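Local coordinates for protein AlkZ (PDB 5UUJ) that belongs to the AlkZ-like family of DNA glycosylases, proteins related to the helix-turn-helix superfamily, at residues A57-E62 and V361-G366; A78-L83 and D228-L233; W331-Q336 and S368-R373. All blocks are in the same frame, centred on the assembly; numbering follows the deposited sequence.

Contact 1 (A57-E62 and V361-G366); sequences AAPDRE and VARASG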
loop_
_atom_site.group_PDB
_atom_site.type_symbol
_atom_site.label_atom_id
_atom_site.label_comp_id
_atom_site.label_asym_id
_atom_site.label_seq_id
_atom_site.Cartn_x
_atom_site.Cartn_y
_atom_site.Cartn_z
ATOM N N ALA A 57 17.811 3.070 8.830
ATOM C CA ALA A 57 18.943 3.949 9.123
ATOM C C ALA A 57 20.147 3.575 8.273
ATOM O O ALA A 57 20.864 4.442 7.777
ATOM C CB ALA A 57 19.297 3.884 10.598
ATOM N N ALA A 58 20.358 2.273 8.121
ATOM C CA ALA A 58 21.338 1.739 7.188
ATOM C C ALA A 58 20.583 1.010 6.080
ATOM O O ALA A 58 20.288 -0.179 6.216
ATOM C CB ALA A 58 22.307 0.801 7.895
ATOM N N PRO A 59 20.243 1.728 4.990
ATOM C CA PRO A 59 19.430 1.178 3.896
ATOM C C PRO A 59 19.867 -0.208 3.440
ATOM O O PRO A 59 21.041 -0.434 3.144
ATOM C CB PRO A 59 19.617 2.204 2.780
ATOM C CG PRO A 59 19.797 3.484 3.502
ATOM C CD PRO A 59 20.576 3.145 4.749
ATOM N N ASP A 60 18.907 -1.125 3.398
ATOM C CA ASP A 60 19.161 -2.520 3.063
ATOM C C ASP A 60 18.084 -3.017 2.102
ATOM O O ASP A 60 17.178 -3.754 2.495
ATOM C CB ASP A 60 19.195 -3.363 4.342
ATOM C CG ASP A 60 19.604 -4.797 4.093
ATOM O OD1 ASP A 60 20.114 -5.096 2.993
ATOM O OD2 ASP A 60 19.425 -5.627 5.009
ATOM N N ARG A 61 18.187 -2.608 0.840
ATOM C CA ARG A 61 17.107 -2.830 -0.117
ATOM C C ARG A 61 16.908 -4.310 -0.427
ATOM O O ARG A 61 15.818 -4.716 -0.825
ATOM C CB ARG A 61 17.358 -2.043 -1.415
ATOM C CG ARG A 61 18.470 -2.578 -2.312
ATOM C CD ARG A 61 18.600 -1.763 -3.611
ATOM N NE ARG A 61 17.453 -1.925 -4.514
ATOM C CZ ARG A 61 16.595 -0.962 -4.865
ATOM N NH1 ARG A 61 16.716 0.277 -4.402
ATOM N NH2 ARG A 61 15.600 -1.241 -5.694
ATOM N N GLU A 62 17.944 -5.118 -0.230
ATOM C CA GLU A 62 17.825 -6.552 -0.481
ATOM C C GLU A 62 17.029 -7.254 0.616
ATOM O O GLU A 62 16.660 -8.417 0.464
ATOM C CB GLU A 62 19.209 -7.201 -0.617
ATOM C CG GLU A 62 19.944 -6.837 -1.905
ATOM C CD GLU A 62 19.145 -7.166 -3.160
ATOM O OE1 GLU A 62 18.536 -8.256 -3.222
ATOM O OE2 GLU A 62 19.123 -6.327 -4.087
ATOM N N VAL A 361 19.539 8.195 -0.044
ATOM C CA VAL A 361 18.918 7.609 -1.225
ATOM C C VAL A 361 19.943 6.813 -2.030
ATOM O O VAL A 361 19.624 5.766 -2.591
ATOM C CB VAL A 361 18.278 8.694 -2.122
ATOM C CG1 VAL A 361 17.820 8.114 -3.461
ATOM C CG2 VAL A 361 17.102 9.342 -1.407
ATOM N N ALA A 362 21.173 7.317 -2.084
ATOM C CA ALA A 362 22.241 6.641 -2.810
ATOM C C ALA A 362 22.483 5.253 -2.228
ATOM O O ALA A 362 22.584 4.269 -2.962
ATOM C CB ALA A 362 23.520 7.465 -2.768
ATOM N N ARG A 363 22.570 5.180 -0.904
ATOM C CA ARG A 363 22.794 3.914 -0.217
ATOM C C ARG A 363 21.611 2.973 -0.435
ATOM O O ARG A 363 21.788 1.769 -0.621
ATOM C CB ARG A 363 23.022 4.154 1.276
ATOM C CG ARG A 363 23.448 2.924 2.071
ATOM C CD ARG A 363 24.871 2.475 1.742
ATOM N NE ARG A 363 24.938 1.670 0.523
ATOM C CZ ARG A 363 24.673 0.366 0.461
ATOM N NH1 ARG A 363 24.310 -0.300 1.550
ATOM N NH2 ARG A 363 24.764 -0.275 -0.698
ATOM N N ALA A 364 20.405 3.536 -0.424
ATOM C CA ALA A 364 19.191 2.757 -0.648
ATOM C C ALA A 364 19.081 2.288 -2.098
ATOM O O ALA A 364 18.307 1.380 -2.396
ATOM C CB ALA A 364 17.964 3.568 -0.268
ATOM N N SER A 365 19.852 2.909 -2.990
ATOM C CA SER A 365 19.847 2.555 -4.409
ATOM C C SER A 365 21.016 1.637 -4.769
ATOM O O SER A 365 21.085 1.114 -5.881
ATOM C CB SER A 365 19.904 3.814 -5.278
ATOM O OG SER A 365 18.885 4.729 -4.923
ATOM N N GLY A 366 21.938 1.454 -3.831
ATOM C CA GLY A 366 23.083 0.590 -4.052
ATOM C C GLY A 366 24.180 1.242 -4.873
ATOM O O GLY A 366 24.940 0.556 -5.558
HETATM O O HOH W 1 20.689 -0.915 0.516
#

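Contact 2 (A78-L83 and D228-L233); sequences AMRGTL and DRWLSL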
loop_
_atom_site.group_PDB
_atom_site.type_symbol
_atom_site.label_atom_id
_atom_site.label_comp_id
_atom_site.label_asym_id
_atom_site.label_seq_id
_atom_site.Cartn_x
_atom_site.Cartn_y
_atom_site.Cartn_z
ATOM N N ALA A 78 -4.527 -6.321 -3.028
ATOM C CA ALA A 78 -5.246 -5.928 -1.827
ATOM C C ALA A 78 -5.958 -4.588 -2.044
ATOM O O ALA A 78 -6.869 -4.499 -2.872
ATOM C CB ALA A 78 -4.291 -5.857 -0.639
HETATM N N MSE A 79 -5.542 -3.553 -1.315
HETATM C CA MSE A 79 -6.247 -2.270 -1.326
HETATM C C MSE A 79 -6.353 -1.667 -2.722
HETATM O O MSE A 79 -5.366 -1.597 -3.458
HETATM C CB MSE A 79 -5.560 -1.271 -0.395
HETATM C CG MSE A 79 -5.997 -1.387 1.058
HETATM SE SE MSE A 79 -5.478 -3.080 1.888
HETATM C CE MSE A 79 -3.544 -2.858 1.707
ATOM N N ARG A 80 -7.564 -1.239 -3.071
ATOM C CA ARG A 80 -7.844 -0.618 -4.364
ATOM C C ARG A 80 -7.535 -1.568 -5.524
ATOM O O ARG A 80 -7.429 -1.145 -6.672
ATOM C CB ARG A 80 -7.049 0.685 -4.510
ATOM C CG ARG A 80 -7.238 1.644 -3.336
ATOM C CD ARG A 80 -6.414 2.918 -3.472
ATOM N NE ARG A 80 -4.985 2.647 -3.623
ATOM C CZ ARG A 80 -4.153 2.355 -2.624
ATOM N NH1 ARG A 80 -4.588 2.276 -1.372
ATOM N NH2 ARG A 80 -2.872 2.132 -2.884
ATOM N N GLY A 81 -7.396 -2.853 -5.215
ATOM C CA GLY A 81 -7.132 -3.860 -6.225
ATOM C C GLY A 81 -5.707 -3.876 -6.750
ATOM O O GLY A 81 -5.415 -4.582 -7.713
ATOM N N THR A 82 -4.814 -3.110 -6.128
ATOM C CA THR A 82 -3.429 -3.041 -6.591
ATOM C C THR A 82 -2.541 -4.045 -5.858
ATOM O O THR A 82 -2.827 -4.446 -4.728
ATOM C CB THR A 82 -2.832 -1.631 -6.408
ATOM O OG1 THR A 82 -2.758 -1.314 -5.016
ATOM C CG2 THR A 82 -3.679 -0.584 -7.120
ATOM N N LEU A 83 -1.458 -4.438 -6.518
ATOM C CA LEU A 83 -0.500 -5.381 -5.961
ATOM C C LEU A 83 0.222 -4.795 -4.752
ATOM O O LEU A 83 0.825 -3.727 -4.843
ATOM C CB LEU A 83 0.514 -5.784 -7.032
ATOM C CG LEU A 83 1.493 -6.897 -6.664
ATOM C CD1 LEU A 83 0.751 -8.206 -6.454
ATOM C CD2 LEU A 83 2.555 -7.039 -7.744
ATOM N N ASP A 228 -11.763 4.868 3.696
ATOM C CA ASP A 228 -12.357 4.032 2.659
ATOM C C ASP A 228 -11.829 4.428 1.279
ATOM O O ASP A 228 -11.872 3.629 0.346
ATOM C CB ASP A 228 -13.885 4.126 2.702
ATOM C CG ASP A 228 -14.568 2.998 1.935
ATOM O OD1 ASP A 228 -14.029 1.871 1.912
ATOM O OD2 ASP A 228 -15.651 3.235 1.364
ATOM N N ARG A 229 -11.326 5.653 1.154
ATOM C CA ARG A 229 -10.658 6.064 -0.077
ATOM C C ARG A 229 -9.364 5.274 -0.252
ATOM O O ARG A 229 -9.074 4.762 -1.334
ATOM C CB ARG A 229 -10.357 7.563 -0.081
ATOM C CG ARG A 229 -9.643 8.013 -1.355
ATOM C CD ARG A 229 -9.634 9.515 -1.516
ATOM N NE ARG A 229 -8.727 10.157 -0.567
ATOM C CZ ARG A 229 -9.038 11.198 0.204
ATOM N NH1 ARG A 229 -10.249 11.743 0.161
ATOM N NH2 ARG A 229 -8.127 11.697 1.029
ATOM N N TRP A 230 -8.587 5.187 0.822
ATOM C CA TRP A 230 -7.378 4.372 0.835
ATOM C C TRP A 230 -7.711 2.899 0.603
ATOM O O TRP A 230 -7.058 2.225 -0.191
ATOM C CB TRP A 230 -6.638 4.542 2.164
ATOM C CG TRP A 230 -5.631 3.475 2.432
ATOM C CD1 TRP A 230 -4.360 3.403 1.939
ATOM C CD2 TRP A 230 -5.804 2.322 3.267
ATOM N NE1 TRP A 230 -3.733 2.275 2.411
ATOM C CE2 TRP A 230 -4.596 1.595 3.228
ATOM C CE3 TRP A 230 -6.861 1.834 4.041
ATOM C CZ2 TRP A 230 -4.417 0.407 3.932
ATOM C CZ3 TRP A 230 -6.681 0.655 4.742
ATOM C CH2 TRP A 230 -5.468 -0.046 4.682
ATOM N N LEU A 231 -8.741 2.415 1.287
ATOM C CA LEU A 231 -9.105 1.005 1.230
ATOM C C LEU A 231 -9.593 0.578 -0.150
ATOM O O LEU A 231 -9.115 -0.414 -0.699
ATOM C CB LEU A 231 -10.190 0.694 2.266
ATOM C CG LEU A 231 -10.618 -0.774 2.373
ATOM C CD1 LEU A 231 -9.512 -1.626 2.985
ATOM C CD2 LEU A 231 -11.902 -0.901 3.176
ATOM N N SER A 232 -10.545 1.322 -0.708
ATOM C CA SER A 232 -11.286 0.842 -1.871
ATOM C C SER A 232 -11.806 1.942 -2.791
ATOM O O SER A 232 -12.732 1.707 -3.564
ATOM C CB SER A 232 -12.467 0.001 -1.397
ATOM O OG SER A 232 -13.427 0.817 -0.753
ATOM N N LEU A 233 -11.212 3.129 -2.719
ATOM C CA LEU A 233 -11.717 4.286 -3.455
ATOM C C LEU A 233 -13.198 4.497 -3.146
ATOM O O LEU A 233 -14.017 4.696 -4.046
ATOM C CB LEU A 233 -11.500 4.116 -4.965
ATOM C CG LEU A 233 -10.049 3.961 -5.431
ATOM C CD1 LEU A 233 -9.988 3.768 -6.941
ATOM C CD2 LEU A 233 -9.208 5.161 -5.019
#

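Contact 3 (W331-Q336 and S368-R373); sequences WEIVDQ and SRLPVR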
loop_
_atom_site.group_PDB
_atom_site.type_symbol
_atom_site.label_atom_id
_atom_site.label_comp_id
_atom_site.label_asym_id
_atom_site.label_seq_id
_atom_site.Cartn_x
_atom_site.Cartn_y
_atom_site.Cartn_z
ATOM N N TRP A 331 11.331 14.606 -7.446
ATOM C CA TRP A 331 12.704 14.333 -7.832
ATOM C C TRP A 331 12.801 13.069 -8.668
ATOM O O TRP A 331 11.860 12.277 -8.746
ATOM C CB TRP A 331 13.610 14.226 -6.599
ATOM C CG TRP A 331 13.256 13.134 -5.618
ATOM C CD1 TRP A 331 12.329 13.200 -4.614
ATOM C CD2 TRP A 331 13.849 11.831 -5.529
ATOM N NE1 TRP A 331 12.302 12.016 -3.915
ATOM C CE2 TRP A 331 13.226 11.160 -4.453
ATOM C CE3 TRP A 331 14.842 11.163 -6.254
ATOM C CZ2 TRP A 331 13.561 9.857 -4.088
ATOM C CZ3 TRP A 331 15.175 9.869 -5.890
ATOM C CH2 TRP A 331 14.534 9.230 -4.818
ATOM N N GLU A 332 13.958 12.899 -9.292
ATOM C CA GLU A 332 14.175 11.837 -10.257
ATOM C C GLU A 332 15.670 11.585 -10.377
ATOM O O GLU A 332 16.461 12.522 -10.324
ATOM C CB GLU A 332 13.575 12.231 -11.609
ATOM C CG GLU A 332 13.741 11.212 -12.721
ATOM C CD GLU A 332 13.220 11.735 -14.049
ATOM O OE1 GLU A 332 12.602 12.821 -14.053
ATOM O OE2 GLU A 332 13.435 11.069 -15.086
ATOM N N ILE A 333 16.059 10.323 -10.518
ATOM C CA ILE A 333 17.456 9.996 -10.761
ATOM C C ILE A 333 17.724 10.026 -12.262
ATOM O O ILE A 333 17.188 9.213 -13.015
ATOM C CB ILE A 333 17.833 8.624 -10.171
ATOM C CG1 ILE A 333 17.696 8.678 -8.645
ATOM C CG2 ILE A 333 19.256 8.247 -10.566
ATOM C CD1 ILE A 333 18.029 7.385 -7.927
ATOM N N VAL A 334 18.556 10.976 -12.682
ATOM C CA VAL A 334 18.911 11.145 -14.090
ATOM C C VAL A 334 20.432 11.134 -14.242
ATOM O O VAL A 334 21.129 11.942 -13.624
ATOM C CB VAL A 334 18.340 12.463 -14.663
ATOM C CG1 VAL A 334 18.655 12.587 -16.153
ATOM C CG2 VAL A 334 16.839 12.544 -14.427
ATOM N N ASP A 335 20.936 10.214 -15.063
ATOM C CA ASP A 335 22.374 10.073 -15.279
ATOM C C ASP A 335 23.076 9.892 -13.932
ATOM O O ASP A 335 24.141 10.460 -13.686
ATOM C CB ASP A 335 22.918 11.293 -16.029
ATOM C CG ASP A 335 24.267 11.033 -16.684
ATOM O OD1 ASP A 335 24.698 9.863 -16.758
ATOM O OD2 ASP A 335 24.890 12.013 -17.147
ATOM N N GLN A 336 22.453 9.102 -13.064
ATOM C CA GLN A 336 22.960 8.844 -11.718
ATOM C C GLN A 336 23.205 10.138 -10.944
ATOM O O GLN A 336 24.149 10.245 -10.158
ATOM C CB GLN A 336 24.240 8.010 -11.785
ATOM C CG GLN A 336 24.024 6.616 -12.355
ATOM C CD GLN A 336 22.998 5.815 -11.566
ATOM O OE1 GLN A 336 22.107 5.189 -12.141
ATOM N NE2 GLN A 336 23.118 5.834 -10.242
ATOM N N SER A 368 27.313 4.526 -4.800
ATOM C CA SER A 368 28.206 5.210 -3.874
ATOM C C SER A 368 27.847 6.678 -3.671
ATOM O O SER A 368 28.004 7.213 -2.572
ATOM C CB SER A 368 29.649 5.104 -4.370
ATOM O OG SER A 368 30.490 6.004 -3.673
ATOM N N ARG A 369 27.371 7.330 -4.727
ATOM C CA ARG A 369 27.111 8.763 -4.673
ATOM C C ARG A 369 26.009 9.181 -5.632
ATOM O O ARG A 369 25.856 8.611 -6.714
ATOM C CB ARG A 369 28.386 9.550 -4.997
ATOM C CG ARG A 369 28.638 10.733 -4.073
ATOM C CD ARG A 369 29.470 11.822 -4.744
ATOM N NE ARG A 369 30.589 11.287 -5.519
ATOM C CZ ARG A 369 31.760 10.920 -5.007
ATOM N NH1 ARG A 369 31.982 11.012 -3.700
ATOM N NH2 ARG A 369 32.714 10.452 -5.803
ATOM N N LEU A 370 25.244 10.185 -5.218
ATOM C CA LEU A 370 24.260 10.821 -6.080
ATOM C C LEU A 370 24.419 12.335 -6.001
ATOM O O LEU A 370 23.855 12.969 -5.110
ATOM C CB LEU A 370 22.836 10.415 -5.684
ATOM C CG LEU A 370 22.356 9.005 -6.048
ATOM C CD1 LEU A 370 20.945 8.789 -5.521
ATOM C CD2 LEU A 370 22.397 8.754 -7.553
ATOM N N PRO A 371 25.204 12.919 -6.921
ATOM C CA PRO A 371 25.294 14.381 -6.980
ATOM C C PRO A 371 23.915 15.013 -7.128
ATOM O O PRO A 371 23.047 14.433 -7.782
ATOM C CB PRO A 371 26.160 14.634 -8.219
ATOM C CG PRO A 371 26.959 13.388 -8.386
ATOM C CD PRO A 371 26.078 12.270 -7.915
ATOM N N VAL A 372 23.722 16.176 -6.514
ATOM C CA VAL A 372 22.429 16.850 -6.512
ATOM C C VAL A 372 22.393 18.011 -7.501
ATOM O O VAL A 372 23.353 18.773 -7.621
ATOM C CB VAL A 372 22.081 17.390 -5.105
ATOM C CG1 VAL A 372 20.769 18.180 -5.129
ATOM C CG2 VAL A 372 21.991 16.253 -4.109
ATOM N N ARG A 373 21.273 18.126 -8.204
ATOM C CA ARG A 373 20.965 19.305 -9.002
ATOM C C ARG A 373 19.553 19.758 -8.659
ATOM O O ARG A 373 18.611 18.971 -8.735
ATOM C CB ARG A 373 21.090 19.020 -10.504
ATOM C CG ARG A 373 22.518 18.761 -10.965
ATOM C CD ARG A 373 22.672 18.876 -12.476
ATOM N NE ARG A 373 21.996 17.796 -13.199
ATOM C CZ ARG A 373 20.856 17.921 -13.879
ATOM N NH1 ARG A 373 20.225 19.088 -13.953
ATOM N NH2 ARG A 373 20.343 16.867 -14.500
HETATM O O HOH W 2 21.464 14.486 -14.529
#

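Contact 1 (A57-E62 and V361-G366)
The guanidinium of R61 meets A364 O at its edge: NH1 donates to that carbonyl oxygen over 2.8 Å, with the acceptor only 8° out of the guanidinium plane and an N-H...O angle of 157°. The carbonyl belongs to the last turn of helix 351-365, which ends in a Schellman motif at G366, a glycine of positive phi, and residues 57-62 lie in the loop leading into helix 62-69, which packs against this end. S365 CA also approaches R61 NH1, obliquely. The second flat group, the guanidinium of R363, comes obliquely to P59 O at a longer distance, NH1 to O being 3.6 Å, which is not a hydrogen bond.

R61 reaches the helix end with CG held between its own backbone N and carbonyl carbon (chi1 72°) and a bend at chi3, a path that also lays CD beside A364 O. Its NH2 forms a salt bridge with E49 of helix 45-53, so the guanidinium has two partners, a carboxylate through NH2 and a carbonyl near a helix C terminus through NH1. The partial negative charge expected at such an end would probably favour a cation here.

Apolar packing is centred on P59. Its ring sits on the helix, CB lying 3.5 Å from A364 CA, a tight carbon pair, and 3.7 Å from A364 CB. The aliphatic part of R363 runs obliquely past the CG-CD edge of the ring, R363 CG to P59 CD being 3.9 Å. A364 in turn rests on L50 and A53 of helix 45-53.

One water joins both backbones: it accepts from R61 N at 3.0 Å and donates to R363 O at 3.1 Å, with a weak bond to P59 O.

Contact 2 (A78-L83 and D228-L233)
M79, a selenomethionine, lays its CG over one face of the W230 indole, offset toward the rim, 3.9 Å from the centroid of the six-membered ring and 16° off its normal, a CH-pi contact. A bend at chi2 (66°) places SE obliquely beside the same ring, at 4.7 Å from that centroid, a Met-aromatic contact, and one at chi3 turns CE to W230 CZ2. M79 CG also touches L231 CD1.

R80 follows with two bonds to successive carbonyls in the last turn of helix 224-232. Its backbone N donates to L231 O at 3.0 Å, a bent bond of 140°. Its NH1 donates to W230 O at 2.7 Å, in the carbonyl plane and on a lone pair, and the oxygen lies at the guanidinium edge. The side chain crosses W230 at about a right angle, while R80 CD packs on L233 CD2. NH2 is held separately by Q41. Within the 78-83 loop, M79 O accepts from both T82 N and T82 OG1.

The turn 78-83, between strands 74-77 and 83-86, thus abuts the C-terminal end of helix 224-232, with helix 91-100 packing on M79, W230 and L231 through Y94, L97 and M98.

Contact 3 (W331-Q336 and S368-R373)
L370 is the side chain around which this surface contact is organised, and its two methyl groups take different partners. CD1 meets CD1 of I333 at 4.0 Å; the two side chains cross at about a right angle and touch through these terminal methyls. CD2 turns to the peptide of Q336, 3.5 Å from Q336 O, and also approaches Q336 NE2 at 4.0 Å.

In L370, chi1 (-75°) puts CG beside the backbone N, and chi2 (178°) decides which methyl goes where: CD1 lies anti to CA, at I333, and CD2, on the other branch, faces the Q336 carbonyl. I333 has CG1 anti to its carbonyl carbon, and its straight chi2 of 180° extends CD1 toward the leucine. Q336 instead bends at chi2 and runs obliquely to L370. P371 adds its ring beside the same turn, with CD 3.6 Å from Q336 O.

These residues belong to a mixed beta sheet. Segment 331-336 covers the end of strand 326-334 and the turn of the beta hairpin 326-334/337-342, where D335 and Q336 both have positive phi. Strand 372-374 runs parallel to 337-342, paired through backbone bonds of P371 and R373 with L338, so the two segments flank that strand.

A water bridges the two segments, donating to V334 O at 2.7 Å and accepting from R373 NH2 at 2.6 Å, at the guanidinium edge; R373 NE is held by a salt bridge to E337. Direct contact is therefore methyl-methyl packing plus C-H groups of L370 CD2 and P371 CD against Q336 O, while the water supplies a polar link.

Overall arrangement
From the N terminus, the chain first supplies 57-62, in the loop after helix 45-53, and then the turn 78-83 between two short strands. Contact 2 closes when helix 224-232 returns to that turn, 145 residues later, and lies wholly within the longer loop of contact 1, which closes only at helix 351-365. Before that closure the chain lays down strand 326-334, opening contact 3, and residues 368-373 complete it, so contacts 1 and 3 cross. These two touch: V361 on W331 and S365 on I333 join the helix to strand 326-334, while V361 and A362 pack on L370, in the loop before strand 372-374. Contact 2 stands apart, its centre 28 Å from that of contact 1.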